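Side-chain contact in beta-ketothiolase BktB (Ralstonia eutropha, PDB 4NZS), which condenses acetyl-CoA with propionyl-CoA or with a second acetyl-CoA, giving the 3-oxoacyl-CoA precursors used in making polyhydroxyalkanoate: residues 194-199 / 223-228. Numbering follows the deposited sequence.
Sequences AAIKAG and EHVRHD
Ile196 meets Val225 and, more loosely, His227, and the contact can be traced outward along the isoleucine. Its bond from CA to CB aims at residues 223-228, and Ile196 CB lies 4.5 Å from His227 CE1, at the edge of van der Waals range. At the fork, Ile196 CG2 lies anti to the backbone N, also 4.5 Å from His227 CE1. The other branch, Ile196 CG1, is anti to the carbonyl carbon (chi1 -67°) and still 4.7 Å from Val225 CG1; an extended chi2 of 176° then carries Ile196 CD1 on to the valine.

Both segments belong to the long excursion between strands 116-124 and 257-267, neighbouring antiparallel strands of the N-terminal domain's sheet, consistent with the loop domain of thiolases. Helix 178-197 ends in a Schellman motif: Gly199 has phi 81°, and its N bonds back to Ile196 O (2.8 Å).

Ile196 CD1 reaches Val225 tip to tip, 3.3 Å from Val225 CG1, somewhat inside the sum of usual methyl radii. Val225 CG2 is 3.9 Å from Ile196 CD1, placing both valine methyls against one carbon. Ile196 CD1 also approaches the His227 ring obliquely, 4.4 Å from His227 CE1. Val225 and His227 both rest on Ser193, while Ile196 also touches Thr221.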
ATOM      1  N   ALA A 194      19.739 -37.530   7.955  1.00 59.73           N
ATOM      2  CA  ALA A 194      20.847 -38.341   8.355  1.00 57.74           C
ATOM      3  C   ALA A 194      22.050 -37.457   8.443  1.00 56.29           C
ATOM      4  O   ALA A 194      22.781 -37.488   9.411  1.00 59.70           O
ATOM      5  CB  ALA A 194      21.082 -39.414   7.319  1.00 58.02           C
ATOM      6  N   ALA A 195      22.226 -36.626   7.436  1.00 59.08           N
ATOM      7  CA  ALA A 195      23.420 -35.832   7.357  1.00 60.56           C
ATOM      8  C   ALA A 195      23.453 -34.906   8.536  1.00 66.66           C
ATOM      9  O   ALA A 195      24.506 -34.639   9.095  1.00 67.28           O
ATOM     10  CB  ALA A 195      23.459 -35.049   6.069  1.00 61.20           C
ATOM     11  N   ILE A 196      22.290 -34.375   8.876  1.00 68.34           N
ATOM     12  CA  ILE A 196      22.187 -33.460   9.989  1.00 65.89           C
ATOM     13  C   ILE A 196      22.521 -34.124  11.311  1.00 67.29           C
ATOM     14  O   ILE A 196      23.343 -33.626  12.055  1.00 68.69           O
ATOM     15  CB  ILE A 196      20.753 -32.898  10.053  1.00 71.32           C
ATOM     16  CG1 ILE A 196      20.487 -32.019   8.835  1.00 68.22           C
ATOM     17  CG2 ILE A 196      20.499 -32.115  11.331  1.00 68.41           C
ATOM     18  CD1 ILE A 196      19.078 -31.489   8.764  1.00 64.43           C
ATOM     19  N   LYS A 197      21.930 -35.285  11.559  1.00 62.68           N
ATOM     20  CA  LYS A 197      22.141 -36.013  12.797  1.00 62.90           C
ATOM     21  C   LYS A 197      23.585 -36.436  12.866  1.00 57.64           C
ATOM     22  O   LYS A 197      24.198 -36.467  13.923  1.00 55.16           O
ATOM     23  CB  LYS A 197      21.206 -37.211  12.912  1.00 68.93           C
ATOM     24  CG  LYS A 197      19.874 -36.893  13.571  1.00 73.54           C
ATOM     25  CD  LYS A 197      20.029 -36.523  15.039  1.00 77.13           C
ATOM     26  CE  LYS A 197      18.743 -36.774  15.817  1.00 81.13           C
ATOM     27  NZ  LYS A 197      18.607 -35.946  17.052  1.00 75.41           N
ATOM     28  N   ALA A 198      24.108 -36.763  11.704  1.00 46.17           N
ATOM     29  CA  ALA A 198      25.463 -37.216  11.565  1.00 45.95           C
ATOM     30  C   ALA A 198      26.411 -36.083  11.899  1.00 49.05           C
ATOM     31  O   ALA A 198      27.600 -36.293  12.027  1.00 51.32           O
ATOM     32  CB  ALA A 198      25.700 -37.728  10.165  1.00 43.37           C
ATOM     33  N   GLY A 199      25.882 -34.871  11.993  1.00 52.97           N
ATOM     34  CA  GLY A 199      26.673 -33.727  12.401  1.00 50.55           C
ATOM     35  C   GLY A 199      27.486 -33.158  11.267  1.00 50.31           C
ATOM     36  O   GLY A 199      28.384 -32.365  11.467  1.00 48.57           O
ATOM     37  N   GLU A 223      16.055 -26.196   8.903  1.00 41.64           N
ATOM     38  CA  GLU A 223      14.736 -26.545   9.412  1.00 46.15           C
ATOM     39  C   GLU A 223      13.703 -27.063   8.416  1.00 44.73           C
ATOM     40  O   GLU A 223      12.650 -27.507   8.820  1.00 41.32           O
ATOM     41  CB  GLU A 223      14.147 -25.362  10.184  1.00 48.15           C
ATOM     42  CG  GLU A 223      14.290 -24.015   9.496  1.00 50.40           C
ATOM     43  CD  GLU A 223      13.545 -22.898  10.204  1.00 51.93           C
ATOM     44  OE1 GLU A 223      13.277 -23.013  11.409  1.00 47.12           O
ATOM     45  OE2 GLU A 223      13.225 -21.898   9.551  1.00 49.14           O
ATOM     46  N   HIS A 224      13.990 -26.952   7.128  1.00 45.62           N
ATOM     47  CA  HIS A 224      13.113 -27.468   6.076  1.00 47.31           C
ATOM     48  C   HIS A 224      12.972 -28.995   5.964  1.00 47.25           C
ATOM     49  O   HIS A 224      11.900 -29.516   5.723  1.00 44.61           O
ATOM     50  CB  HIS A 224      13.517 -26.880   4.734  1.00 52.67           C
ATOM     51  CG  HIS A 224      12.409 -26.864   3.739  1.00 54.22           C
ATOM     52  ND1 HIS A 224      11.429 -25.904   3.743  1.00 52.50           N
ATOM     53  CD2 HIS A 224      12.111 -27.703   2.724  1.00 56.18           C
ATOM     54  CE1 HIS A 224      10.579 -26.145   2.766  1.00 58.03           C
ATOM     55  NE2 HIS A 224      10.970 -27.233   2.134  1.00 57.82           N
ATOM     56  N   VAL A 225      14.099 -29.676   6.107  1.00 52.41           N
ATOM     57  CA  VAL A 225      14.215 -31.115   6.278  1.00 49.72           C
ATOM     58  C   VAL A 225      13.257 -31.757   7.291  1.00 55.34           C
ATOM     59  O   VAL A 225      12.900 -31.157   8.315  1.00 45.25           O
ATOM     60  CB  VAL A 225      15.662 -31.429   6.706  1.00 53.95           C
ATOM     61  CG1 VAL A 225      16.074 -30.578   7.894  1.00 54.96           C
ATOM     62  CG2 VAL A 225      15.861 -32.904   7.013  1.00 48.52           C
ATOM     63  N   ARG A 226      12.872 -33.005   7.008  1.00 63.14           N
ATOM     64  CA  ARG A 226      11.853 -33.719   7.777  1.00 72.47           C
ATOM     65  C   ARG A 226      12.349 -35.141   8.043  1.00 73.51           C
ATOM     66  O   ARG A 226      12.661 -35.891   7.107  1.00 89.03           O
ATOM     67  CB  ARG A 226      10.523 -33.739   7.015  1.00 75.58           C
ATOM     68  CG  ARG A 226       9.274 -33.553   7.902  1.00 87.52           C
ATOM     69  CD  ARG A 226       8.146 -34.570   7.629  1.00 95.11           C
ATOM     70  NE  ARG A 226       6.996 -34.175   6.779  1.00 93.97           N
ATOM     71  CZ  ARG A 226       6.998 -33.353   5.714  1.00 93.74           C
ATOM     72  NH1 ARG A 226       8.100 -32.751   5.275  1.00 87.18           N
ATOM     73  NH2 ARG A 226       5.854 -33.121   5.061  1.00 94.29           N
ATOM     74  N   HIS A 227      12.404 -35.499   9.318  1.00 70.48           N
ATOM     75  CA  HIS A 227      13.033 -36.736   9.778  1.00 70.36           C
ATOM     76  C   HIS A 227      12.045 -37.905   9.888  1.00 73.76           C
ATOM     77  O   HIS A 227      12.471 -39.067   9.961  1.00 80.13           O
ATOM     78  CB  HIS A 227      13.695 -36.473  11.124  1.00 72.53           C
ATOM     79  CG  HIS A 227      14.650 -35.320  11.098  1.00 79.41           C
ATOM     80  ND1 HIS A 227      16.019 -35.485  11.127  1.00 89.75           N
ATOM     81  CD2 HIS A 227      14.438 -33.986  11.008  1.00 82.72           C
ATOM     82  CE1 HIS A 227      16.607 -34.302  11.072  1.00 85.33           C
ATOM     83  NE2 HIS A 227      15.670 -33.376  10.996  1.00 78.90           N
ATOM     84  N   ASP A 228      10.739 -37.596   9.875  1.00 70.18           N
ATOM     85  CA  ASP A 228       9.677 -38.598   9.935  1.00 68.94           C
ATOM     86  C   ASP A 228       9.341 -38.991   8.517  1.00 71.00           C
ATOM     87  O   ASP A 228       8.195 -39.338   8.205  1.00 71.03           O
ATOM     88  CB  ASP A 228       8.397 -38.027  10.583  1.00 76.06           C
ATOM     89  CG  ASP A 228       8.622 -37.468  11.992  1.00 77.73           C
ATOM     90  OD1 ASP A 228       9.788 -37.474  12.452  1.00 90.94           O
ATOM     91  OD2 ASP A 228       7.636 -37.015  12.631  1.00 57.39           O
TER